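Local coordinates for protein Thiosulfate:glutathione sulfurtransferase (Saccharomyces cerevisiae, PDB 3D1P) that transfers sulfane sulfur from thiosulfate to glutathione, yielding S-sulfanylglutathione, a central intermediate of mitochondrial hydrogen sulfide metabolism, at residues Ser20-Tyr25 with Thr119-Gly124. Numbering follows the deposited sequence. Where two conformers were deposited one is given.
Sequences SNIQSY and TSLYPG
Ile22 makes the first apolar contact, its CG2 lying 3.9 Å from CG of Leu121; CG2 stands anti to the backbone N (CG1 at chi1 -61°), which turns this methyl to the neighbouring strand. Both side chains also touch Gln108 of helix 102-112, so they pack on the same helix. At Gln23 the backbone takes over: a water joins its N to the O of Thr119, and Leu121 N donates to Gln23 O at 2.9 Å with a nearly straight N-H...O angle of 164°. The CA of Ser24 comes within 3.3 Å of Leu121 O as a CA-H...O contact. Leu121 O also accepts from Tyr25 N at 3.0 Å, a more bent bond (134°). Gln23 O and Tyr25 N thus bracket Leu121 in parallel register, adding 23-24 as an edge strand to the five-stranded parallel sheet of the rhodanese fold, beside 119-121. The Tyr25 ring lies obliquely to Ser120, CE2 being 3.7 Å from Ser120 CB, and its OH shares Glu93 OE2 with Ser120 OG. Were this tyrosine an alanine, a gap would probably open between Ser120 and Met30, Ile33 and Ile95, which the ring also touches, and Glu93 would lose a hydroxyl partner. Tyr25 O meets the edge of the Tyr122 ring, 3.4 Å from CD2, and a second water donates to Tyr25 O and accepts from Gly124 N, 2.8 Å from each.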
ATOM      1  N   SER A  20      -8.104  11.250 -14.927  0.80 17.27           N
ATOM      2  CA  SER A  20      -9.018  11.078 -13.772  0.80 15.92           C
ATOM      3  C   SER A  20      -8.326  11.247 -12.449  0.80 13.44           C
ATOM      4  O   SER A  20      -7.151  10.922 -12.263  0.80 15.60           O
ATOM      5  CB  SER A  20      -9.749   9.729 -13.818  0.80 17.48           C
ATOM      6  OG  SER A  20      -8.874   8.653 -13.637  0.80 22.08           O
ATOM      7  N   ASN A  21      -9.099  11.737 -11.509  0.80 11.57           N
ATOM      8  CA  ASN A  21      -8.646  11.905 -10.156  0.80 10.66           C
ATOM      9  C   ASN A  21      -8.161  10.539  -9.649  0.80 10.50           C
ATOM     10  O   ASN A  21      -8.795   9.526  -9.955  0.80 12.22           O
ATOM     11  CB  ASN A  21      -9.828  12.430  -9.321  0.80 10.39           C
ATOM     12  CG  ASN A  21      -9.407  13.117  -8.041  0.80 10.55           C
ATOM     13  OD1 ASN A  21      -9.039  14.252  -8.087  0.80 12.42           O
ATOM     14  ND2 ASN A  21      -9.397  12.398  -6.931  0.80 13.97           N
ATOM     15  N   ILE A  22      -7.087  10.499  -8.855  1.00 10.95           N
ATOM     16  CA  ILE A  22      -6.631   9.254  -8.284  1.00 11.03           C
ATOM     17  C   ILE A  22      -7.773   8.722  -7.419  1.00  9.32           C
ATOM     18  O   ILE A  22      -8.353   9.450  -6.596  1.00 10.99           O
ATOM     19  CB  ILE A  22      -5.386   9.463  -7.428  1.00 11.59           C
ATOM     20  CG1 ILE A  22      -4.197  10.033  -8.221  1.00 13.57           C
ATOM     21  CG2 ILE A  22      -5.047   8.188  -6.651  1.00 11.49           C
ATOM     22  CD1 ILE A  22      -3.148  10.686  -7.317  1.00 14.59           C
ATOM     23  N   GLN A  23      -8.060   7.473  -7.576  1.00 10.03           N
ATOM     24  CA  GLN A  23      -9.054   6.865  -6.791  1.00  7.97           C
ATOM     25  C   GLN A  23      -8.612   6.872  -5.343  1.00  6.39           C
ATOM     26  O   GLN A  23      -7.498   6.465  -5.033  1.00  8.10           O
ATOM     27  CB  GLN A  23      -9.236   5.421  -7.243  1.00 10.93           C
ATOM     28  CG  GLN A  23     -10.266   4.645  -6.444  1.00 14.01           C
ATOM     29  CD  GLN A  23     -11.677   5.189  -6.546  1.00 17.14           C
ATOM     30  OE1 GLN A  23     -12.280   5.638  -5.562  1.00 22.09           O
ATOM     31  NE2 GLN A  23     -12.209   5.183  -7.750  1.00 21.70           N
ATOM     32  N   SER A  24      -9.482   7.307  -4.451  1.00  6.02           N
ATOM     33  CA  SER A  24      -9.232   7.334  -3.038  0.50  5.38           C
ATOM     34  C   SER A  24     -10.335   6.567  -2.301  1.00  5.20           C
ATOM     35  O   SER A  24     -11.496   6.565  -2.732  1.00  6.34           O
ATOM     36  CB  SER A  24      -9.207   8.767  -2.548  0.50  6.73           C
ATOM     37  OG  SER A  24     -10.368   9.429  -2.971  0.50  6.31           O
ATOM     38  N   TYR A  25      -9.972   5.975  -1.165  1.00  4.90           N
ATOM     39  CA  TYR A  25     -10.863   5.107  -0.411  1.00  4.36           C
ATOM     40  C   TYR A  25     -10.981   5.565   1.043  1.00  4.30           C
ATOM     41  O   TYR A  25      -9.975   5.884   1.693  1.00  4.70           O
ATOM     42  CB  TYR A  25     -10.357   3.683  -0.447  1.00  4.48           C
ATOM     43  CG  TYR A  25     -10.330   3.100  -1.851  1.00  4.25           C
ATOM     44  CD1 TYR A  25     -11.487   3.012  -2.619  1.00  4.90           C
ATOM     45  CD2 TYR A  25      -9.172   2.618  -2.393  1.00  5.20           C
ATOM     46  CE1 TYR A  25     -11.477   2.440  -3.889  1.00  5.78           C
ATOM     47  CE2 TYR A  25      -9.158   2.011  -3.673  1.00  5.38           C
ATOM     48  CZ  TYR A  25     -10.315   1.946  -4.417  1.00  5.83           C
ATOM     49  OH  TYR A  25     -10.360   1.353  -5.648  1.00  7.58           O
ATOM     50  N   THR A 119      -3.352   2.782  -9.874  1.00  6.94           N
ATOM     51  CA  THR A 119      -2.940   3.044  -8.518  1.00  6.53           C
ATOM     52  C   THR A 119      -4.010   3.895  -7.826  1.00  6.38           C
ATOM     53  O   THR A 119      -4.748   4.667  -8.460  1.00  7.96           O
ATOM     54  CB  THR A 119      -1.593   3.791  -8.412  1.00  7.22           C
ATOM     55  OG1 THR A 119      -1.692   5.083  -9.009  1.00  9.42           O
ATOM     56  CG2 THR A 119      -0.465   3.013  -9.087  1.00  8.55           C
ATOM     57  N   SER A 120      -4.084   3.727  -6.517  1.00  5.51           N
ATOM     58  CA  SER A 120      -5.083   4.343  -5.687  1.00  5.29           C
ATOM     59  C   SER A 120      -4.489   4.705  -4.352  1.00  4.26           C
ATOM     60  O   SER A 120      -3.389   4.270  -4.003  1.00  4.97           O
ATOM     61  CB  SER A 120      -6.259   3.386  -5.467  1.00  6.20           C
ATOM     62  OG  SER A 120      -6.765   2.946  -6.699  1.00  7.62           O
ATOM     63  N   LEU A 121      -5.244   5.489  -3.576  1.00  4.46           N
ATOM     64  CA  LEU A 121      -4.829   5.897  -2.227  0.80  4.26           C
ATOM     65  C   LEU A 121      -5.855   5.452  -1.203  1.00  4.09           C
ATOM     66  O   LEU A 121      -7.064   5.486  -1.443  1.00  5.18           O
ATOM     67  CB  LEU A 121      -4.754   7.410  -2.088  0.80  5.48           C
ATOM     68  CG  LEU A 121      -3.728   8.117  -2.933  0.80  5.51           C
ATOM     69  CD1 LEU A 121      -3.917   9.629  -2.878  0.80  8.67           C
ATOM     70  CD2 LEU A 121      -2.326   7.758  -2.480  0.80  6.72           C
ATOM     71  N   TYR A 122      -5.345   5.109  -0.033  1.00  3.94           N
ATOM     72  CA  TYR A 122      -6.135   5.053   1.206  1.00  3.85           C
ATOM     73  C   TYR A 122      -5.623   6.232   2.032  1.00  3.66           C
ATOM     74  O   TYR A 122      -4.692   6.093   2.813  1.00  4.17           O
ATOM     75  CB  TYR A 122      -5.932   3.730   1.933  1.00  3.95           C
ATOM     76  CG  TYR A 122      -6.571   3.610   3.285  1.00  3.68           C
ATOM     77  CD1 TYR A 122      -6.085   2.692   4.197  1.00  4.04           C
ATOM     78  CD2 TYR A 122      -7.654   4.395   3.680  1.00  4.06           C
ATOM     79  CE1 TYR A 122      -6.700   2.491   5.410  1.00  4.09           C
ATOM     80  CE2 TYR A 122      -8.275   4.221   4.912  1.00  3.91           C
ATOM     81  CZ  TYR A 122      -7.781   3.266   5.795  1.00  4.07           C
ATOM     82  OH  TYR A 122      -8.352   3.028   7.005  1.00  4.47           O
ATOM     83  N   PRO A 123      -6.162   7.441   1.800  1.00  4.14           N
ATOM     84  CA  PRO A 123      -5.538   8.631   2.392  1.00  4.65           C
ATOM     85  C   PRO A 123      -5.472   8.577   3.915  1.00  4.10           C
ATOM     86  O   PRO A 123      -4.517   9.053   4.504  1.00  5.12           O
ATOM     87  CB  PRO A 123      -6.408   9.791   1.863  1.00  6.56           C
ATOM     88  CG  PRO A 123      -7.361   9.257   1.099  1.00 10.08           C
ATOM     89  CD  PRO A 123      -7.279   7.813   0.914  1.00  4.12           C
ATOM     90  N   GLY A 124      -6.532   8.064   4.538  1.00  4.01           N
ATOM     91  CA  GLY A 124      -6.568   8.008   5.971  1.00  4.35           C
ATOM     92  C   GLY A 124      -5.508   7.103   6.571  1.00  3.60           C
ATOM     93  O   GLY A 124      -5.062   7.304   7.703  1.00  3.88           O
TER
HETATM   94  O   HOH W   1      -6.968   5.981  -9.830  1.00 17.18           O
HETATM   95  O   HOH W   2      -9.205   7.368   3.888  1.00  4.63           O